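Local coordinates for STIV B116 (Sulfolobus turreted icosahedral virus, PDB 2J85), which probably binds DNA, as a small dimeric protein of a family shared by diverse crenarchaeal viruses, at residues Gly2-Phe10 and Arg39-Ile49; His51-Leu61 and Leu90-Ile101. All blocks are in the same frame, centred on the assembly; numbering follows the deposited sequence.

Interaction 1. Residues Gly2-Phe10 and Arg39-Ile49; sequences GKVFLTNAF and RLEDGTLINAI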
loop_
_atom_site.group_PDB
_atom_site.type_symbol
_atom_site.label_atom_id
_atom_site.label_comp_id
_atom_site.label_asym_id
_atom_site.label_seq_id
_atom_site.Cartn_x
_atom_site.Cartn_y
_atom_site.Cartn_z
ATOM N N GLY A 2 -6.466 -3.857 -20.885
ATOM C CA GLY A 2 -5.197 -3.182 -20.461
ATOM C C GLY A 2 -4.174 -4.162 -19.910
ATOM O O GLY A 2 -4.297 -5.359 -20.096
ATOM N N LYS A 3 -3.174 -3.641 -19.214
ATOM C CA LYS A 3 -2.132 -4.461 -18.622
ATOM C C LYS A 3 -2.586 -5.068 -17.285
ATOM O O LYS A 3 -3.508 -4.557 -16.617
ATOM C CB LYS A 3 -0.867 -3.624 -18.416
ATOM C CG LYS A 3 -0.552 -2.647 -19.584
ATOM C CD LYS A 3 0.893 -2.133 -19.569
ATOM C CE LYS A 3 1.056 -0.707 -20.176
ATOM N NZ LYS A 3 0.930 0.355 -19.110
ATOM N N VAL A 4 -1.944 -6.174 -16.915
ATOM C CA VAL A 4 -2.138 -6.787 -15.610
ATOM C C VAL A 4 -0.788 -6.974 -14.911
ATOM O O VAL A 4 0.002 -7.854 -15.257
ATOM C CB VAL A 4 -2.863 -8.121 -15.726
ATOM C CG1 VAL A 4 -3.102 -8.686 -14.352
ATOM C CG2 VAL A 4 -4.169 -7.952 -16.496
ATOM N N PHE A 5 -0.516 -6.140 -13.920
ATOM C CA PHE A 5 0.738 -6.231 -13.204
ATOM C C PHE A 5 0.715 -7.314 -12.124
ATOM O O PHE A 5 -0.206 -7.373 -11.299
ATOM C CB PHE A 5 1.062 -4.874 -12.594
ATOM C CG PHE A 5 1.265 -3.786 -13.619
ATOM C CD1 PHE A 5 0.208 -2.957 -13.996
ATOM C CD2 PHE A 5 2.497 -3.601 -14.206
ATOM C CE1 PHE A 5 0.398 -1.939 -14.930
ATOM C CE2 PHE A 5 2.696 -2.576 -15.142
ATOM C CZ PHE A 5 1.654 -1.760 -15.509
ATOM N N LEU A 6 1.725 -8.179 -12.136
ATOM C CA LEU A 6 1.941 -9.120 -11.059
ATOM C C LEU A 6 2.929 -8.510 -10.059
ATOM O O LEU A 6 4.079 -8.229 -10.401
ATOM C CB LEU A 6 2.495 -10.423 -11.612
ATOM C CG LEU A 6 2.744 -11.496 -10.554
ATOM C CD1 LEU A 6 1.381 -11.937 -9.956
ATOM C CD2 LEU A 6 3.532 -12.657 -11.139
ATOM N N THR A 7 2.473 -8.311 -8.823
ATOM C CA THR A 7 3.258 -7.621 -7.800
ATOM C C THR A 7 3.177 -8.367 -6.477
ATOM O O THR A 7 2.203 -9.086 -6.207
ATOM C CB THR A 7 2.751 -6.163 -7.538
ATOM O OG1 THR A 7 1.480 -6.208 -6.896
ATOM C CG2 THR A 7 2.582 -5.408 -8.809
ATOM N N ASN A 8 4.206 -8.157 -5.655
ATOM C CA ASN A 8 4.216 -8.653 -4.293
ATOM C C ASN A 8 3.855 -7.572 -3.276
ATOM O O ASN A 8 3.988 -7.784 -2.078
ATOM C CB ASN A 8 5.560 -9.294 -3.962
ATOM C CG ASN A 8 6.675 -8.292 -3.792
ATOM O OD1 ASN A 8 6.459 -7.087 -3.824
ATOM N ND2 ASN A 8 7.890 -8.796 -3.619
ATOM N N ALA A 9 3.380 -6.429 -3.775
ATOM C CA ALA A 9 2.961 -5.314 -2.945
ATOM C C ALA A 9 1.892 -4.475 -3.633
ATOM O O ALA A 9 1.792 -4.473 -4.850
ATOM C CB ALA A 9 4.182 -4.438 -2.604
ATOM N N PHE A 10 1.087 -3.765 -2.847
ATOM C CA PHE A 10 0.273 -2.679 -3.377
ATOM C C PHE A 10 0.641 -1.362 -2.695
ATOM O O PHE A 10 0.713 -1.275 -1.465
ATOM C CB PHE A 10 -1.232 -2.887 -3.223
ATOM C CG PHE A 10 -2.030 -1.732 -3.768
ATOM C CD1 PHE A 10 -1.985 -1.431 -5.109
ATOM C CD2 PHE A 10 -2.712 -0.883 -2.927
ATOM C CE1 PHE A 10 -2.652 -0.345 -5.610
ATOM C CE2 PHE A 10 -3.387 0.229 -3.425
ATOM C CZ PHE A 10 -3.356 0.496 -4.759
ATOM N N ARG A 39 -3.670 -14.433 -17.866
ATOM C CA ARG A 39 -2.982 -13.233 -18.345
ATOM C C ARG A 39 -1.618 -13.527 -18.953
ATOM O O ARG A 39 -1.140 -12.765 -19.769
ATOM C CB ARG A 39 -2.896 -12.205 -17.224
ATOM C CG ARG A 39 -4.252 -11.813 -16.674
ATOM C CD ARG A 39 -5.283 -11.660 -17.772
ATOM N NE ARG A 39 -6.575 -11.309 -17.222
ATOM C CZ ARG A 39 -7.696 -11.243 -17.941
ATOM N NH1 ARG A 39 -7.678 -11.481 -19.246
ATOM N NH2 ARG A 39 -8.844 -10.898 -17.354
ATOM N N LEU A 40 -1.016 -14.656 -18.595
ATOM C CA LEU A 40 0.193 -15.099 -19.274
ATOM C C LEU A 40 -0.194 -15.561 -20.698
ATOM O O LEU A 40 0.380 -15.111 -21.701
ATOM C CB LEU A 40 0.915 -16.196 -18.457
ATOM C CG LEU A 40 1.746 -15.687 -17.259
ATOM C CD1 LEU A 40 2.112 -16.813 -16.254
ATOM C CD2 LEU A 40 3.004 -14.939 -17.747
ATOM N N GLU A 41 -1.216 -16.402 -20.792
ATOM C CA GLU A 41 -1.687 -16.881 -22.108
ATOM C C GLU A 41 -2.122 -15.764 -23.067
ATOM O O GLU A 41 -1.849 -15.857 -24.272
ATOM C CB GLU A 41 -2.815 -17.889 -21.972
ATOM C CG GLU A 41 -2.357 -19.348 -21.964
ATOM C CD GLU A 41 -1.906 -19.940 -23.347
ATOM O OE1 GLU A 41 -2.240 -19.466 -24.476
ATOM O OE2 GLU A 41 -1.210 -20.965 -23.254
ATOM N N ASP A 42 -2.813 -14.740 -22.574
ATOM C CA ASP A 42 -3.284 -13.702 -23.478
ATOM C C ASP A 42 -2.266 -12.571 -23.642
ATOM O O ASP A 42 -2.509 -11.609 -24.377
ATOM C CB ASP A 42 -4.653 -13.154 -23.063
ATOM C CG ASP A 42 -4.593 -12.292 -21.821
ATOM O OD1 ASP A 42 -3.496 -11.859 -21.407
ATOM O OD2 ASP A 42 -5.657 -12.064 -21.239
ATOM N N GLY A 43 -1.139 -12.684 -22.949
ATOM C CA GLY A 43 -0.051 -11.747 -23.136
ATOM C C GLY A 43 -0.218 -10.395 -22.471
ATOM O O GLY A 43 0.521 -9.473 -22.785
ATOM N N THR A 44 -1.175 -10.256 -21.557
ATOM C CA THR A 44 -1.408 -8.960 -20.925
ATOM C C THR A 44 -0.703 -8.834 -19.580
ATOM O O THR A 44 -0.543 -7.724 -19.077
ATOM C CB THR A 44 -2.923 -8.618 -20.785
ATOM O OG1 THR A 44 -3.599 -9.651 -20.054
ATOM C CG2 THR A 44 -3.573 -8.406 -22.172
ATOM N N LEU A 45 -0.246 -9.948 -19.007
ATOM C CA LEU A 45 0.490 -9.886 -17.763
ATOM C C LEU A 45 1.820 -9.167 -17.934
ATOM O O LEU A 45 2.588 -9.495 -18.826
ATOM C CB LEU A 45 0.773 -11.278 -17.192
ATOM C CG LEU A 45 1.274 -11.212 -15.724
ATOM C CD1 LEU A 45 0.083 -11.261 -14.785
ATOM C CD2 LEU A 45 2.314 -12.279 -15.358
ATOM N N ILE A 46 2.091 -8.190 -17.070
ATOM C CA ILE A 46 3.435 -7.674 -16.897
ATOM C C ILE A 46 3.871 -8.117 -15.521
ATOM O O ILE A 46 3.230 -7.791 -14.541
ATOM C CB ILE A 46 3.467 -6.161 -16.998
ATOM C CG1 ILE A 46 2.993 -5.716 -18.392
ATOM C CG2 ILE A 46 4.889 -5.609 -16.702
ATOM C CD1 ILE A 46 3.080 -4.185 -18.589
ATOM N N ASN A 47 4.950 -8.877 -15.459
ATOM C CA ASN A 47 5.507 -9.395 -14.218
ATOM C C ASN A 47 6.427 -8.360 -13.603
ATOM O O ASN A 47 7.393 -7.940 -14.227
ATOM C CB ASN A 47 6.314 -10.671 -14.502
ATOM C CG ASN A 47 7.039 -11.192 -13.287
ATOM O OD1 ASN A 47 6.576 -11.031 -12.147
ATOM N ND2 ASN A 47 8.189 -11.834 -13.519
ATOM N N ALA A 48 6.121 -7.962 -12.378
ATOM C CA ALA A 48 6.889 -6.949 -11.652
ATOM C C ALA A 48 7.371 -7.487 -10.301
ATOM O O ALA A 48 7.611 -6.719 -9.382
ATOM C CB ALA A 48 6.029 -5.695 -11.450
ATOM N N ILE A 49 7.476 -8.803 -10.161
ATOM C CA ILE A 49 8.058 -9.386 -8.958
ATOM C C ILE A 49 9.550 -9.467 -9.186
ATOM O O ILE A 49 10.022 -10.209 -10.072
ATOM C CB ILE A 49 7.465 -10.761 -8.631
ATOM C CG1 ILE A 49 6.053 -10.574 -8.038
ATOM C CG2 ILE A 49 8.357 -11.505 -7.639
ATOM C CD1 ILE A 49 5.244 -11.815 -7.985
HETATM O O HOH W 1 -5.940 -8.210 -19.816
HETATM O O HOH W 2 6.286 -6.397 -7.161
#

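Interaction 2. Residues His51-Leu61 and Leu90-Ile101; sequences HDSTINLVNTL and LEEGKVLSDKEI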
loop_
_atom_site.group_PDB
_atom_site.type_symbol
_atom_site.label_atom_id
_atom_site.label_comp_id
_atom_site.label_asym_id
_atom_site.label_seq_id
_atom_site.Cartn_x
_atom_site.Cartn_y
_atom_site.Cartn_z
ATOM N N HIS A 51 12.092 -10.351 -7.027
ATOM C CA HIS A 51 12.926 -11.292 -6.253
ATOM C C HIS A 51 12.652 -12.771 -6.547
ATOM O O HIS A 51 11.501 -13.197 -6.668
ATOM C CB HIS A 51 12.757 -11.020 -4.763
ATOM C CG HIS A 51 13.154 -9.633 -4.368
ATOM N ND1 HIS A 51 14.470 -9.260 -4.190
ATOM C CD2 HIS A 51 12.412 -8.520 -4.152
ATOM C CE1 HIS A 51 14.518 -7.980 -3.869
ATOM N NE2 HIS A 51 13.284 -7.508 -3.839
ATOM N N ASP A 52 13.741 -13.539 -6.640
ATOM C CA ASP A 52 13.691 -14.979 -6.943
ATOM C C ASP A 52 12.898 -15.795 -5.912
ATOM O O ASP A 52 12.244 -16.773 -6.274
ATOM C CB ASP A 52 15.118 -15.556 -7.081
ATOM C CG ASP A 52 15.658 -15.501 -8.520
ATOM O OD1 ASP A 52 14.855 -15.479 -9.482
ATOM O OD2 ASP A 52 16.900 -15.512 -8.692
ATOM N N SER A 53 12.945 -15.400 -4.638
ATOM C CA SER A 53 12.250 -16.158 -3.584
ATOM C C SER A 53 10.732 -16.142 -3.809
ATOM O O SER A 53 10.059 -17.157 -3.652
ATOM C CB SER A 53 12.574 -15.604 -2.189
ATOM O OG SER A 53 13.723 -14.782 -2.216
ATOM N N THR A 54 10.213 -14.976 -4.175
ATOM C CA THR A 54 8.789 -14.796 -4.420
ATOM C C THR A 54 8.418 -15.452 -5.739
ATOM O O THR A 54 7.409 -16.146 -5.834
ATOM C CB THR A 54 8.422 -13.307 -4.448
ATOM O OG1 THR A 54 8.905 -12.682 -3.250
ATOM C CG2 THR A 54 6.902 -13.115 -4.569
ATOM N N ILE A 55 9.258 -15.247 -6.748
ATOM C CA ILE A 55 9.123 -15.931 -8.030
ATOM C C ILE A 55 9.095 -17.455 -7.898
ATOM O O ILE A 55 8.242 -18.099 -8.474
ATOM C CB ILE A 55 10.252 -15.491 -8.994
ATOM C CG1 ILE A 55 9.960 -14.079 -9.523
ATOM C CG2 ILE A 55 10.426 -16.491 -10.151
ATOM C CD1 ILE A 55 8.668 -13.961 -10.349
ATOM N N ASN A 56 10.024 -18.028 -7.144
ATOM C CA ASN A 56 10.047 -19.482 -6.941
ATOM C C ASN A 56 8.791 -19.975 -6.224
ATOM O O ASN A 56 8.223 -20.987 -6.607
ATOM C CB ASN A 56 11.290 -19.945 -6.170
ATOM C CG ASN A 56 12.605 -19.694 -6.921
ATOM O OD1 ASN A 56 13.679 -19.713 -6.310
ATOM N ND2 ASN A 56 12.528 -19.435 -8.226
ATOM N N LEU A 57 8.357 -19.260 -5.193
ATOM C CA LEU A 57 7.090 -19.574 -4.512
ATOM C C LEU A 57 5.877 -19.579 -5.467
ATOM O O LEU A 57 5.034 -20.482 -5.428
ATOM C CB LEU A 57 6.841 -18.555 -3.395
ATOM C CG LEU A 57 5.769 -18.916 -2.360
ATOM C CD1 LEU A 57 6.174 -18.391 -0.985
ATOM C CD2 LEU A 57 4.424 -18.377 -2.767
ATOM N N VAL A 58 5.787 -18.555 -6.313
ATOM C CA VAL A 58 4.663 -18.431 -7.246
ATOM C C VAL A 58 4.711 -19.559 -8.266
ATOM O O VAL A 58 3.681 -20.162 -8.580
ATOM C CB VAL A 58 4.651 -17.036 -7.948
ATOM C CG1 VAL A 58 3.603 -16.980 -9.055
ATOM C CG2 VAL A 58 4.397 -15.926 -6.911
ATOM N N ASN A 59 5.912 -19.849 -8.761
ATOM C CA ASN A 59 6.106 -20.927 -9.729
ATOM C C ASN A 59 5.756 -22.285 -9.157
ATOM O O ASN A 59 5.083 -23.085 -9.814
ATOM C CB ASN A 59 7.522 -20.919 -10.297
ATOM C CG ASN A 59 7.747 -19.775 -11.299
ATOM O OD1 ASN A 59 8.887 -19.444 -11.630
ATOM N ND2 ASN A 59 6.663 -19.160 -11.766
ATOM N N THR A 60 6.161 -22.535 -7.924
ATOM C CA THR A 60 5.799 -23.784 -7.268
ATOM C C THR A 60 4.277 -23.866 -7.094
ATOM O O THR A 60 3.648 -24.865 -7.431
ATOM C CB THR A 60 6.508 -23.924 -5.912
ATOM O OG1 THR A 60 7.925 -23.919 -6.126
ATOM C CG2 THR A 60 6.105 -25.225 -5.208
ATOM N N LEU A 61 3.702 -22.787 -6.594
ATOM C CA LEU A 61 2.281 -22.728 -6.298
ATOM C C LEU A 61 1.392 -22.882 -7.531
ATOM O O LEU A 61 0.428 -23.641 -7.519
ATOM C CB LEU A 61 1.973 -21.396 -5.624
ATOM C CG LEU A 61 0.545 -21.261 -5.150
ATOM C CD1 LEU A 61 0.324 -22.276 -4.038
ATOM C CD2 LEU A 61 0.326 -19.878 -4.676
ATOM N N LEU A 90 10.680 -14.038 3.125
ATOM C CA LEU A 90 11.182 -15.349 2.677
ATOM C C LEU A 90 12.718 -15.459 2.654
ATOM O O LEU A 90 13.415 -14.495 2.330
ATOM C CB LEU A 90 10.664 -15.655 1.263
ATOM C CG LEU A 90 9.165 -15.836 1.013
ATOM C CD1 LEU A 90 8.911 -15.925 -0.484
ATOM C CD2 LEU A 90 8.617 -17.063 1.730
ATOM N N GLU A 91 13.227 -16.651 2.974
ATOM C CA GLU A 91 14.667 -16.938 2.927
ATOM C C GLU A 91 15.161 -17.031 1.480
ATOM O O GLU A 91 14.588 -17.788 0.682
ATOM C CB GLU A 91 14.975 -18.262 3.633
ATOM C CG GLU A 91 14.614 -18.309 5.112
ATOM C CD GLU A 91 15.530 -19.237 5.906
ATOM O OE1 GLU A 91 16.728 -18.907 6.043
ATOM O OE2 GLU A 91 15.055 -20.285 6.395
ATOM N N GLU A 92 16.214 -16.278 1.141
ATOM C CA GLU A 92 16.793 -16.330 -0.217
ATOM C C GLU A 92 17.659 -17.587 -0.355
ATOM O O GLU A 92 18.855 -17.558 -0.089
ATOM C CB GLU A 92 17.604 -15.056 -0.568
ATOM C CG GLU A 92 16.758 -13.809 -0.968
ATOM C CD GLU A 92 16.392 -13.725 -2.467
ATOM O OE1 GLU A 92 16.267 -14.776 -3.130
ATOM O OE2 GLU A 92 16.201 -12.596 -2.979
ATOM N N GLY A 93 17.025 -18.684 -0.770
ATOM C CA GLY A 93 17.701 -19.966 -0.976
ATOM C C GLY A 93 16.841 -21.166 -0.607
ATOM O O GLY A 93 16.905 -22.209 -1.264
ATOM N N LYS A 94 16.039 -21.016 0.448
ATOM C CA LYS A 94 15.185 -22.094 0.952
ATOM C C LYS A 94 14.137 -22.530 -0.069
ATOM O O LYS A 94 13.186 -21.802 -0.342
ATOM C CB LYS A 94 14.488 -21.650 2.244
ATOM C CG LYS A 94 13.659 -22.734 2.939
ATOM C CD LYS A 94 13.179 -22.265 4.315
ATOM C CE LYS A 94 13.447 -23.305 5.408
ATOM N NZ LYS A 94 13.440 -22.713 6.786
ATOM N N VAL A 95 14.325 -23.723 -0.627
ATOM C CA VAL A 95 13.347 -24.332 -1.518
ATOM C C VAL A 95 12.157 -24.862 -0.710
ATOM O O VAL A 95 12.317 -25.719 0.161
ATOM C CB VAL A 95 13.983 -25.469 -2.343
ATOM C CG1 VAL A 95 12.929 -26.251 -3.111
ATOM C CG2 VAL A 95 15.025 -24.901 -3.286
ATOM N N LEU A 96 10.968 -24.337 -1.014
ATOM C CA LEU A 96 9.732 -24.714 -0.324
ATOM C C LEU A 96 8.983 -25.781 -1.120
ATOM O O LEU A 96 8.881 -25.694 -2.341
ATOM C CB LEU A 96 8.831 -23.487 -0.125
ATOM C CG LEU A 96 9.481 -22.233 0.479
ATOM C CD1 LEU A 96 8.478 -21.090 0.580
ATOM C CD2 LEU A 96 10.092 -22.528 1.844
ATOM N N SER A 97 8.483 -26.797 -0.420
ATOM C CA SER A 97 7.618 -27.800 -1.028
ATOM C C SER A 97 6.225 -27.199 -1.134
ATOM O O SER A 97 5.931 -26.208 -0.462
ATOM C CB SER A 97 7.582 -29.067 -0.170
ATOM O OG SER A 97 6.781 -28.877 0.981
ATOM N N ASP A 98 5.360 -27.788 -1.958
ATOM C CA ASP A 98 3.993 -27.272 -2.100
ATOM C C ASP A 98 3.203 -27.445 -0.794
ATOM O O ASP A 98 2.247 -26.707 -0.541
ATOM C CB ASP A 98 3.258 -27.923 -3.285
ATOM C CG ASP A 98 2.376 -26.926 -4.052
ATOM O OD1 ASP A 98 1.854 -25.963 -3.442
ATOM O OD2 ASP A 98 2.209 -27.100 -5.277
ATOM N N LYS A 99 3.620 -28.410 0.029
ATOM C CA LYS A 99 3.087 -28.594 1.386
ATOM C C LYS A 99 3.448 -27.419 2.300
ATOM O O LYS A 99 2.615 -26.956 3.077
ATOM C CB LYS A 99 3.614 -29.903 1.986
ATOM C CG LYS A 99 3.096 -30.217 3.386
ATOM C CD LYS A 99 3.664 -31.532 3.911
ATOM C CE LYS A 99 2.791 -32.113 5.010
ATOM N NZ LYS A 99 3.330 -33.394 5.545
ATOM N N GLU A 100 4.690 -26.949 2.211
ATOM C CA GLU A 100 5.137 -25.784 2.977
ATOM C C GLU A 100 4.406 -24.493 2.573
ATOM O O GLU A 100 4.013 -23.699 3.424
ATOM C CB GLU A 100 6.643 -25.589 2.806
ATOM C CG GLU A 100 7.480 -26.686 3.431
ATOM C CD GLU A 100 8.948 -26.562 3.079
ATOM O OE1 GLU A 100 9.472 -25.427 3.112
ATOM O OE2 GLU A 100 9.574 -27.603 2.765
ATOM N N ILE A 101 4.233 -24.298 1.270
ATOM C CA ILE A 101 3.549 -23.119 0.737
ATOM C C ILE A 101 2.073 -23.085 1.158
ATOM O O ILE A 101 1.541 -22.024 1.503
ATOM C CB ILE A 101 3.650 -23.065 -0.804
ATOM C CG1 ILE A 101 5.107 -22.868 -1.237
ATOM C CG2 ILE A 101 2.784 -21.937 -1.371
ATOM C CD1 ILE A 101 5.339 -23.109 -2.712
HETATM O O HOH W 3 16.600 -12.269 -5.604
#

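Interaction 1. Residues Gly2-Phe10 and Arg39-Ile49
V4, F5 and L6 of strand 4-7 pair with L45, I46 and N47 of strand 45-47. The two run parallel at the edge of a mixed five-stranded sheet. Strand 20-27, on the far edge of the sheet, and helix 29-41 come between them in the chain. Four backbone bonds form the ladder: V4 N to T44 O, I46 N to V4 O, L6 N to I46 O and A48 N to L6 O, the last at 2.9 Å. Side chains alternate between the faces.

V4, L6 and L45 share the face under helix 29-41. V4 meets L45 at about a right angle, CG1 to CD1 at 4.1 Å. V4 CG2 reaches R39 CG at 3.9 Å, again nearly at a right angle. R39 touches V4 through its aliphatic CG and CD. L6 has CG anti to its backbone N (chi1 -179°), and this carries the branch out to I49, whose CD1 lies 3.6 Å from L6 CG. L36 of the helix touches both L6 and L45.

On the other face F5 and I46 lie side by side and point the same way. F5 CE2 is 3.8 Å from I46 CD1, and V73 packs on F5 as well.

Beyond the ladder, a Schellman motif at G43 ends the helix. R39 NH1 meets D42 OD2 in a salt bridge, in the guanidinium plane. D42 OD1 takes two bonds from T44, from OG1 at 2.6 Å and from N at 2.8 Å, both from the same face of the carboxylate.

Interaction 2. Residues His51-Leu61 and Leu90-Ile101
L57 lays its CD1 methyl against two leucines of segment 90-101. That atom is 3.7 Å from L90 CD1 and 3.9 Å from L96 CD1. L57 and L90 cross at about a right angle, while L96 comes in obliquely. CG of L57 stands anti to the backbone N (chi1 -165°), which swings the branch from the side of the helix toward the loop. L90 CD1 also rests 3.6 Å from the carbonyl O of S53, one turn earlier.

I101 fills the next place along helix 52-62. It slides past L57 in the opposite direction, and its two branches meet different partners. CD1 presses on T60 CG2 at 3.4 Å, a tight contact. CG2 sits 3.6 Å from L61 CD1. T60 is fixed in rotation by its own helix: OG1 bonds to N56 O, on the opposite face of that carbonyl from T60 N. This leaves the T60 methyl turned to I101. I84 of strand 80-86 also touches L57, and I110 of strand 110-117 touches I101.

The polar end lies at the start of helix 52-62. The E92 chain bends at chi2 (-87°) and brings its carboxylate back to S53. OG of S53 donates to OE1, though its modelled place is less sure. A water bridges E92 OE2 and D52 N in the first turn.

S97 and E100 form a capping box that starts helix 98-106. The whole is a turned loop and the first turn of helix 98-106 packed along one side of a helix, in an alpha/beta fold with helices laid against a mixed sheet.

Interaction 1 lies nearer the centre of the chain, and interaction 2 farther out. Both are partly buried. Interaction 1 is made mainly by backbone bonds between sheet strands, with apolar side chains on either face. Interaction 2 relies on methyl packing between helix 52-62 and both the loop 90-97 and the start of helix 98-106, with one less certain side-chain bond at its exposed end. They hold different elements, but a short loop leads from strand 45-47 to helix 52-62. The two also touch: I49 CG2 lies 3.6 Å from I55 CG1 and 3.7 Å from T54 CB. Strand 80-86 joins them further, pairing with strand 4-7 and placing I84 against T54 and V58.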